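Local coordinates for glutamine amidotransferase domain-containing protein (Thermotoga maritima, PDB 1O1Y) that probably acts as a class I glutamine amidotransferase, using a flavodoxin-like domain to release ammonia from glutamine, at residues Lys135-Arg145 with Leu225-Met236. Residues are numbered along the deposited sequence; the frame is centred on the assembly and turned at random.
With SO4 (sulfate ion), chain F; SO4 (sulfate ion), chain I; SO4 (sulfate ion), chain E; SO4 (sulfate ion), chain H.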
ATOM      1  N   LYS A 135       7.496 -15.773   3.622  1.00 14.00           N
ATOM      2  CA  LYS A 135       8.854 -15.422   3.240  1.00 16.02           C
ATOM      3  C   LYS A 135       9.054 -13.949   2.884  1.00 13.52           C
ATOM      4  O   LYS A 135      10.136 -13.413   3.124  1.00 13.33           O
ATOM      5  CB  LYS A 135       9.295 -16.278   2.047  1.00 14.72           C
ATOM      6  CG  LYS A 135       8.545 -15.991   0.737  1.00 23.16           C
ATOM      7  CD  LYS A 135       9.075 -16.913  -0.403  1.00 31.65           C
ATOM      8  CE  LYS A 135       8.301 -16.693  -1.693  1.00 41.69           C
ATOM      9  NZ  LYS A 135       8.877 -17.556  -2.788  1.00 44.76           N
ATOM     10  N   PHE A 136       8.049 -13.308   2.310  1.00 11.34           N
ATOM     11  CA  PHE A 136       8.202 -11.914   1.885  1.00 11.45           C
ATOM     12  C   PHE A 136       8.487 -11.003   3.076  1.00 11.55           C
ATOM     13  O   PHE A 136       9.085  -9.959   2.913  1.00 12.48           O
ATOM     14  CB  PHE A 136       6.956 -11.378   1.164  1.00 11.47           C
ATOM     15  CG  PHE A 136       6.706 -12.015  -0.159  1.00 13.86           C
ATOM     16  CD1 PHE A 136       7.755 -12.245  -1.050  1.00 14.17           C
ATOM     17  CD2 PHE A 136       5.425 -12.384  -0.541  1.00 18.34           C
ATOM     18  CE1 PHE A 136       7.550 -12.814  -2.283  1.00 16.59           C
ATOM     19  CE2 PHE A 136       5.217 -12.985  -1.803  1.00 25.06           C
ATOM     20  CZ  PHE A 136       6.280 -13.189  -2.662  1.00 19.71           C
ATOM     21  N   PHE A 137       7.973 -11.405   4.244  1.00 11.97           N
ATOM     22  CA  PHE A 137       8.040 -10.602   5.464  1.00 12.68           C
ATOM     23  C   PHE A 137       8.970 -11.204   6.512  1.00 12.86           C
ATOM     24  O   PHE A 137       8.915 -10.824   7.673  1.00 11.13           O
ATOM     25  CB  PHE A 137       6.636 -10.398   6.017  1.00 13.53           C
ATOM     26  CG  PHE A 137       5.788  -9.548   5.117  1.00 12.77           C
ATOM     27  CD1 PHE A 137       5.907  -8.188   5.145  1.00 11.90           C
ATOM     28  CD2 PHE A 137       4.974 -10.118   4.146  1.00 18.40           C
ATOM     29  CE1 PHE A 137       5.139  -7.379   4.324  1.00 13.50           C
ATOM     30  CE2 PHE A 137       4.207  -9.287   3.307  1.00 10.73           C
ATOM     31  CZ  PHE A 137       4.296  -7.951   3.392  1.00 13.30           C
ATOM     32  N   ARG A 138       9.831 -12.125   6.103  1.00 11.48           N
ATOM     33  CA  ARG A 138      10.714 -12.791   7.033  1.00 14.34           C
ATOM     34  C   ARG A 138      11.574 -11.864   7.885  1.00 13.58           C
ATOM     35  O   ARG A 138      11.850 -12.156   9.057  1.00 13.78           O
ATOM     36  CB  ARG A 138      11.586 -13.795   6.284  1.00 16.43           C
ATOM     37  CG  ARG A 138      12.177 -14.920   7.123  1.00 26.66           C
ATOM     38  CD  ARG A 138      12.157 -16.332   6.399  1.00 26.10           C
ATOM     39  NE  ARG A 138      10.808 -16.827   5.989  1.00 34.19           N
ATOM     40  CZ  ARG A 138      10.591 -17.762   5.040  1.00 26.73           C
ATOM     41  NH1 ARG A 138      11.593 -18.290   4.366  1.00 31.21           N
ATOM     42  NH2 ARG A 138       9.365 -18.160   4.735  1.00 39.31           N
ATOM     43  N   GLU A 139      11.970 -10.716   7.345  1.00 11.93           N
ATOM     44  CA  GLU A 139      12.805  -9.781   8.094  1.00 12.74           C
ATOM     45  C   GLU A 139      12.006  -8.910   9.044  1.00 13.44           C
ATOM     46  O   GLU A 139      12.611  -8.187   9.864  1.00 12.70           O
ATOM     47  CB  GLU A 139      13.549  -8.842   7.147  0.65 13.49           C
ATOM     48  CG  GLU A 139      14.754  -9.489   6.502  0.65 17.57           C
ATOM     49  CD  GLU A 139      14.384 -10.593   5.543  0.65 24.78           C
ATOM     50  OE1 GLU A 139      14.936 -11.712   5.682  0.65 22.89           O
ATOM     51  OE2 GLU A 139      13.544 -10.331   4.645  0.65 30.39           O
ATOM     52  N   PHE A 140      10.669  -8.964   8.959  1.00 11.93           N
ATOM     53  CA  PHE A 140       9.834  -8.050   9.736  1.00 11.32           C
ATOM     54  C   PHE A 140       9.723  -8.582  11.163  1.00 12.00           C
ATOM     55  O   PHE A 140       9.683  -9.787  11.367  1.00 11.15           O
ATOM     56  CB  PHE A 140       8.434  -7.913   9.120  1.00 14.02           C
ATOM     57  CG  PHE A 140       8.367  -7.002   7.910  1.00 11.19           C
ATOM     58  CD1 PHE A 140       9.114  -7.257   6.778  1.00  8.91           C
ATOM     59  CD2 PHE A 140       7.484  -5.941   7.898  1.00 12.04           C
ATOM     60  CE1 PHE A 140       9.025  -6.424   5.686  1.00 10.86           C
ATOM     61  CE2 PHE A 140       7.385  -5.121   6.802  1.00 13.46           C
ATOM     62  CZ  PHE A 140       8.179  -5.349   5.691  1.00 13.14           C
ATOM     63  N   PRO A 141       9.628  -7.693  12.157  1.00 10.52           N
ATOM     64  CA  PRO A 141       9.526  -8.136  13.556  1.00 12.43           C
ATOM     65  C   PRO A 141       8.089  -8.555  13.912  1.00 12.05           C
ATOM     66  O   PRO A 141       7.169  -8.354  13.107  1.00 12.42           O
ATOM     67  CB  PRO A 141       9.922  -6.890  14.331  1.00 12.54           C
ATOM     68  CG  PRO A 141       9.381  -5.799  13.522  1.00 13.95           C
ATOM     69  CD  PRO A 141       9.683  -6.226  12.074  1.00 11.78           C
ATOM     70  N   ASP A 142       7.925  -9.141  15.091  1.00 10.89           N
ATOM     71  CA  ASP A 142       6.620  -9.598  15.555  1.00 11.63           C
ATOM     72  C   ASP A 142       5.649  -8.447  15.791  1.00 11.81           C
ATOM     73  O   ASP A 142       4.442  -8.609  15.594  1.00 10.31           O
ATOM     74  CB  ASP A 142       6.781 -10.384  16.850  1.00 11.16           C
ATOM     75  CG  ASP A 142       7.440 -11.731  16.638  1.00 14.19           C
ATOM     76  OD1 ASP A 142       7.874 -12.324  17.646  1.00  9.63           O
ATOM     77  OD2 ASP A 142       7.552 -12.241  15.498  1.00 12.32           O
ATOM     78  N   ARG A 143       6.182  -7.295  16.212  1.00 10.11           N
ATOM     79  CA  ARG A 143       5.351  -6.147  16.568  1.00 11.54           C
ATOM     80  C   ARG A 143       6.025  -4.902  16.040  1.00 10.97           C
ATOM     81  O   ARG A 143       7.183  -4.653  16.373  1.00 13.40           O
ATOM     82  CB  ARG A 143       5.210  -6.141  18.068  1.00 10.79           C
ATOM     83  CG  ARG A 143       4.444  -5.017  18.800  1.00 16.05           C
ATOM     84  CD  ARG A 143       4.625  -5.242  20.283  1.00 18.57           C
ATOM     85  NE  ARG A 143       4.042  -4.296  21.231  1.00 20.66           N
ATOM     86  CZ  ARG A 143       4.717  -3.420  21.914  1.00 16.55           C
ATOM     87  NH1 ARG A 143       4.064  -2.658  22.764  1.00 26.21           N
ATOM     88  NH2 ARG A 143       6.037  -3.232  21.724  1.00 14.66           N
ATOM     89  N   LEU A 144       5.321  -4.155  15.197  1.00 11.17           N
ATOM     90  CA  LEU A 144       5.937  -3.100  14.354  1.00 10.97           C
ATOM     91  C   LEU A 144       5.048  -1.855  14.444  1.00 12.13           C
ATOM     92  O   LEU A 144       3.822  -1.943  14.244  1.00 11.08           O
ATOM     93  CB  LEU A 144       6.004  -3.607  12.879  1.00 12.76           C
ATOM     94  CG  LEU A 144       6.723  -2.702  11.849  1.00 15.61           C
ATOM     95  CD1 LEU A 144       8.222  -2.494  12.152  1.00 19.85           C
ATOM     96  CD2 LEU A 144       6.563  -3.269  10.474  1.00 21.82           C
ATOM     97  N   ARG A 145       5.672  -0.704  14.660  1.00 11.37           N
ATOM     98  CA  ARG A 145       4.967   0.568  14.577  1.00 12.22           C
ATOM     99  C   ARG A 145       4.932   1.049  13.146  1.00 12.31           C
ATOM    100  O   ARG A 145       5.956   1.149  12.478  1.00 12.18           O
ATOM    101  CB  ARG A 145       5.648   1.586  15.458  1.00 13.60           C
ATOM    102  CG  ARG A 145       4.822   2.793  15.684  1.00 20.44           C
ATOM    103  CD  ARG A 145       5.469   3.812  16.649  1.00 21.16           C
ATOM    104  NE  ARG A 145       5.433   3.356  18.035  0.65 24.57           N
ATOM    105  CZ  ARG A 145       6.471   2.905  18.735  0.65 15.28           C
ATOM    106  NH1 ARG A 145       7.699   2.827  18.206  0.65 22.89           N
ATOM    107  NH2 ARG A 145       6.292   2.562  20.007  0.65 17.62           N
ATOM    108  N   LEU A 225      11.873   1.428   9.038  1.00  8.69           N
ATOM    109  CA  LEU A 225      10.839   1.135   8.064  1.00  8.79           C
ATOM    110  C   LEU A 225      11.445   1.033   6.654  1.00 10.79           C
ATOM    111  O   LEU A 225      11.075   0.140   5.905  1.00 10.35           O
ATOM    112  CB  LEU A 225       9.737   2.146   8.130  1.00 11.59           C
ATOM    113  CG  LEU A 225       8.813   2.004   9.352  1.00 10.66           C
ATOM    114  CD1 LEU A 225       7.786   3.094   9.315  1.00 15.25           C
ATOM    115  CD2 LEU A 225       8.187   0.649   9.424  1.00 16.52           C
ATOM    116  N   LYS A 226      12.369   1.918   6.307  1.00 10.88           N
ATOM    117  CA  LYS A 226      12.989   1.857   4.993  1.00 10.54           C
ATOM    118  C   LYS A 226      13.732   0.543   4.785  1.00 11.87           C
ATOM    119  O   LYS A 226      13.697  -0.028   3.687  1.00 12.00           O
ATOM    120  CB  LYS A 226      13.937   3.018   4.754  1.00  9.98           C
ATOM    121  CG  LYS A 226      14.361   3.140   3.315  1.00 13.70           C
ATOM    122  CD  LYS A 226      15.247   4.339   3.136  1.00 14.03           C
ATOM    123  CE  LYS A 226      15.586   4.582   1.699  1.00 23.20           C
ATOM    124  NZ  LYS A 226      16.483   5.770   1.563  1.00 21.17           N
ATOM    125  N   GLY A 227      14.428   0.078   5.810  1.00 10.57           N
ATOM    126  CA  GLY A 227      15.141  -1.171   5.730  1.00 10.75           C
ATOM    127  C   GLY A 227      14.204  -2.361   5.495  1.00  9.88           C
ATOM    128  O   GLY A 227      14.506  -3.253   4.676  1.00  9.37           O
ATOM    129  N   LEU A 228      13.080  -2.391   6.199  1.00 10.11           N
ATOM    130  CA  LEU A 228      12.082  -3.452   6.014  1.00 10.23           C
ATOM    131  C   LEU A 228      11.430  -3.409   4.613  1.00 10.26           C
ATOM    132  O   LEU A 228      11.239  -4.433   3.966  1.00 11.33           O
ATOM    133  CB  LEU A 228      11.026  -3.360   7.086  1.00  9.53           C
ATOM    134  CG  LEU A 228      11.504  -3.636   8.523  1.00  8.85           C
ATOM    135  CD1 LEU A 228      10.386  -3.353   9.513  1.00 13.30           C
ATOM    136  CD2 LEU A 228      11.980  -5.019   8.659  1.00 13.75           C
ATOM    137  N   LEU A 229      11.152  -2.211   4.164  1.00  9.20           N
ATOM    138  CA  LEU A 229      10.558  -1.966   2.859  1.00 10.25           C
ATOM    139  C   LEU A 229      11.529  -2.468   1.753  1.00  8.79           C
ATOM    140  O   LEU A 229      11.100  -3.128   0.792  1.00 10.77           O
ATOM    141  CB  LEU A 229      10.249  -0.485   2.738  1.00 11.99           C
ATOM    142  CG  LEU A 229       9.598   0.015   1.440  1.00 13.34           C
ATOM    143  CD1 LEU A 229       8.365  -0.790   1.025  1.00 12.84           C
ATOM    144  CD2 LEU A 229       9.267   1.529   1.562  1.00 15.51           C
ATOM    145  N   ARG A 230      12.817  -2.172   1.900  1.00  9.90           N
ATOM    146  CA  ARG A 230      13.850  -2.678   0.979  1.00 11.65           C
ATOM    147  C   ARG A 230      13.828  -4.209   0.950  1.00 11.02           C
ATOM    148  O   ARG A 230      13.882  -4.824  -0.123  1.00 11.11           O
ATOM    149  CB  ARG A 230      15.258  -2.304   1.398  1.00 13.93           C
ATOM    150  CG  ARG A 230      15.713  -1.008   1.013  1.00 21.18           C
ATOM    151  CD  ARG A 230      17.190  -0.808   1.359  1.00 23.30           C
ATOM    152  NE  ARG A 230      17.538   0.596   1.279  1.00 20.25           N
ATOM    153  CZ  ARG A 230      17.920   1.339   2.298  1.00 29.23           C
ATOM    154  NH1 ARG A 230      17.924   0.850   3.536  1.00 37.39           N
ATOM    155  NH2 ARG A 230      18.272   2.593   2.081  1.00 29.96           N
ATOM    156  N   SER A 231      13.739  -4.825   2.129  1.00 11.10           N
ATOM    157  CA  SER A 231      13.739  -6.283   2.219  1.00 10.08           C
ATOM    158  C   SER A 231      12.523  -6.839   1.482  1.00 10.15           C
ATOM    159  O   SER A 231      12.643  -7.838   0.765  1.00 10.02           O
ATOM    160  CB  SER A 231      13.756  -6.769   3.672  0.65 11.56           C
ATOM    161  OG  SER A 231      15.029  -6.463   4.243  0.65 17.34           O
ATOM    162  N   LEU A 232      11.352  -6.294   1.788  1.00  8.90           N
ATOM    163  CA  LEU A 232      10.110  -6.692   1.134  1.00  9.82           C
ATOM    164  C   LEU A 232      10.242  -6.619  -0.400  1.00  9.96           C
ATOM    165  O   LEU A 232       9.927  -7.581  -1.098  1.00 10.62           O
ATOM    166  CB  LEU A 232       8.918  -5.881   1.637  1.00 10.65           C
ATOM    167  CG  LEU A 232       7.571  -6.155   0.925  1.00 12.48           C
ATOM    168  CD1 LEU A 232       7.152  -7.639   1.147  1.00 13.43           C
ATOM    169  CD2 LEU A 232       6.577  -5.180   1.430  1.00 16.44           C
ATOM    170  N   LEU A 233      10.696  -5.479  -0.895  1.00  9.72           N
ATOM    171  CA  LEU A 233      10.777  -5.244  -2.330  1.00  8.78           C
ATOM    172  C   LEU A 233      11.754  -6.187  -2.985  1.00  9.59           C
ATOM    173  O   LEU A 233      11.445  -6.772  -4.025  1.00  9.95           O
ATOM    174  CB  LEU A 233      11.135  -3.793  -2.602  1.00  9.68           C
ATOM    175  CG  LEU A 233      10.070  -2.763  -2.247  1.00 11.35           C
ATOM    176  CD1 LEU A 233      10.713  -1.380  -2.236  1.00 13.39           C
ATOM    177  CD2 LEU A 233       8.846  -2.791  -3.160  1.00 13.93           C
ATOM    178  N   GLU A 234      12.909  -6.409  -2.354  1.00  8.25           N
ATOM    179  CA  GLU A 234      13.869  -7.308  -2.916  1.00  8.98           C
ATOM    180  C   GLU A 234      13.302  -8.714  -3.034  1.00  8.26           C
ATOM    181  O   GLU A 234      13.533  -9.411  -4.020  1.00  7.63           O
ATOM    182  CB  GLU A 234      15.154  -7.320  -2.076  1.00 12.26           C
ATOM    183  CG  GLU A 234      15.948  -5.995  -2.163  1.00 11.23           C
ATOM    184  CD  GLU A 234      17.040  -5.893  -1.088  1.00 21.91           C
ATOM    185  OE1 GLU A 234      17.571  -4.780  -0.860  1.00 15.11           O
ATOM    186  OE2 GLU A 234      17.381  -6.939  -0.503  1.00 22.60           O
ATOM    187  N   ARG A 235      12.601  -9.144  -2.007  1.00  8.42           N
ATOM    188  CA  ARG A 235      12.033 -10.474  -2.011  1.00 10.77           C
ATOM    189  C   ARG A 235      10.903 -10.619  -3.034  1.00 10.32           C
ATOM    190  O   ARG A 235      10.780 -11.655  -3.697  1.00 12.07           O
ATOM    191  CB  ARG A 235      11.544 -10.807  -0.605  1.00  9.77           C
ATOM    192  CG  ARG A 235      12.632 -11.329   0.304  1.00 13.17           C
ATOM    193  CD  ARG A 235      12.212 -11.350   1.764  1.00 14.52           C
ATOM    194  NE  ARG A 235      13.335 -11.761   2.586  1.00 15.86           N
ATOM    195  CZ  ARG A 235      13.626 -13.012   2.898  1.00 16.94           C
ATOM    196  NH1 ARG A 235      12.937 -14.032   2.420  1.00 20.33           N
ATOM    197  NH2 ARG A 235      14.722 -13.241   3.619  1.00 15.57           N
HETATM  198  N   MSE A 236      10.114  -9.573  -3.196  1.00  9.84           N
HETATM  199  CA  MSE A 236       8.981  -9.631  -4.151  1.00 11.81           C
HETATM  200  C   MSE A 236       9.438  -9.739  -5.589  1.00 12.72           C
HETATM  201  O   MSE A 236       8.807 -10.447  -6.361  1.00 12.46           O
HETATM  202  CB  MSE A 236       8.072  -8.454  -4.011  1.00  9.62           C
HETATM  203  CG  MSE A 236       7.262  -8.538  -2.731  1.00 13.39           C
HETATM  204 SE   MSE A 236       5.997  -7.105  -2.556  0.70 19.16          SE
HETATM  205  CE  MSE A 236       4.701  -7.837  -3.934  1.00 14.27           C
TER
HETATM  206  S   SO4 F 405      14.875 -17.049   3.659  0.50 11.58           S
HETATM  207  O1  SO4 F 405      15.355 -15.970   4.433  0.50 11.17           O
HETATM  208  O2  SO4 F 405      14.680 -18.158   4.585  0.50 19.15           O
HETATM  209  O3  SO4 F 405      15.791 -17.543   2.677  0.50 10.72           O
HETATM  210  O4  SO4 F 405      13.682 -16.658   3.013  0.50 10.21           O
HETATM  211  S   SO4 I 408      11.567  -9.772  16.832  0.50 17.48           S
HETATM  212  O1  SO4 I 408      12.172  -8.454  16.818  0.50 24.24           O
HETATM  213  O2  SO4 I 408      11.850 -10.506  18.086  0.50 11.96           O
HETATM  214  O3  SO4 I 408      12.083 -10.544  15.714  0.50 33.91           O
HETATM  215  O4  SO4 I 408      10.202  -9.609  16.537  0.50  6.43           O
HETATM  216  S   SO4 E 404       6.679   0.236  23.451  0.50 16.94           S
HETATM  217  O1  SO4 E 404       7.394   0.509  24.677  0.50 16.20           O
HETATM  218  O2  SO4 E 404       7.359  -0.793  22.720  0.50 11.81           O
HETATM  219  O3  SO4 E 404       6.540   1.424  22.624  0.50 21.37           O
HETATM  220  O4  SO4 E 404       5.317  -0.092  23.804  0.50 12.02           O
HETATM  221  S   SO4 H 407      11.506   1.454  20.399  0.50 24.15           S
HETATM  222  O1  SO4 H 407      12.606   2.160  21.049  0.50 12.16           O
HETATM  223  O2  SO4 H 407      12.030   0.481  19.448  0.50 33.33           O
HETATM  224  O3  SO4 H 407      10.586   2.309  19.622  0.50 20.70           O
HETATM  225  O4  SO4 H 407      10.823   0.685  21.422  0.50 24.57           O
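Arg235 and Glu139 form a salt bridge at a partly exposed margin of the contact, with carboxylate and guanidinium planes 24° apart. Arg235 NE faces Glu139 OE2 and Arg235 NH2 faces Glu139 OE1; both hydrogen bonds are bent and weak, their exact geometry doubtful because Glu139 is modelled in two conformers. With its chain extended from CG to NE, Arg235 slides one guanidinium face under CB of Arg138, 3.9 Å from the plane. At the NH1/NH2 edge a sulfate, probably from the crystallisation liquor, takes nearly straight bonds: Arg235 NH1 to O4 at 2.8 Å and Arg235 NH2 to O1 at 2.9 Å. Were Arg235 cut back to an alanine, the Glu139 carboxylate would probably lose its charge partner and Arg138 CB the flat group packed against it.

Alongside, the packing is apolar. Leu228 lays CB over one face of the Phe140 ring, whose other face is covered by Phe137 CD1, and Leu228 CD1 meets Leu144 CD1 tip to tip at 3.5 Å. Leu232 CD1 sits over the Phe137 ring, 3.9 Å from its centroid. A type I turn from Phe137 to Phe140 brings the two rings together, and Lys130 NZ hydrogen-bonds to both their carbonyls. Aliphatic and aromatic contacts thus dock helix 211-237 on the loop entering strand 143-150, flanked by the Glu139-Arg235 salt bridge.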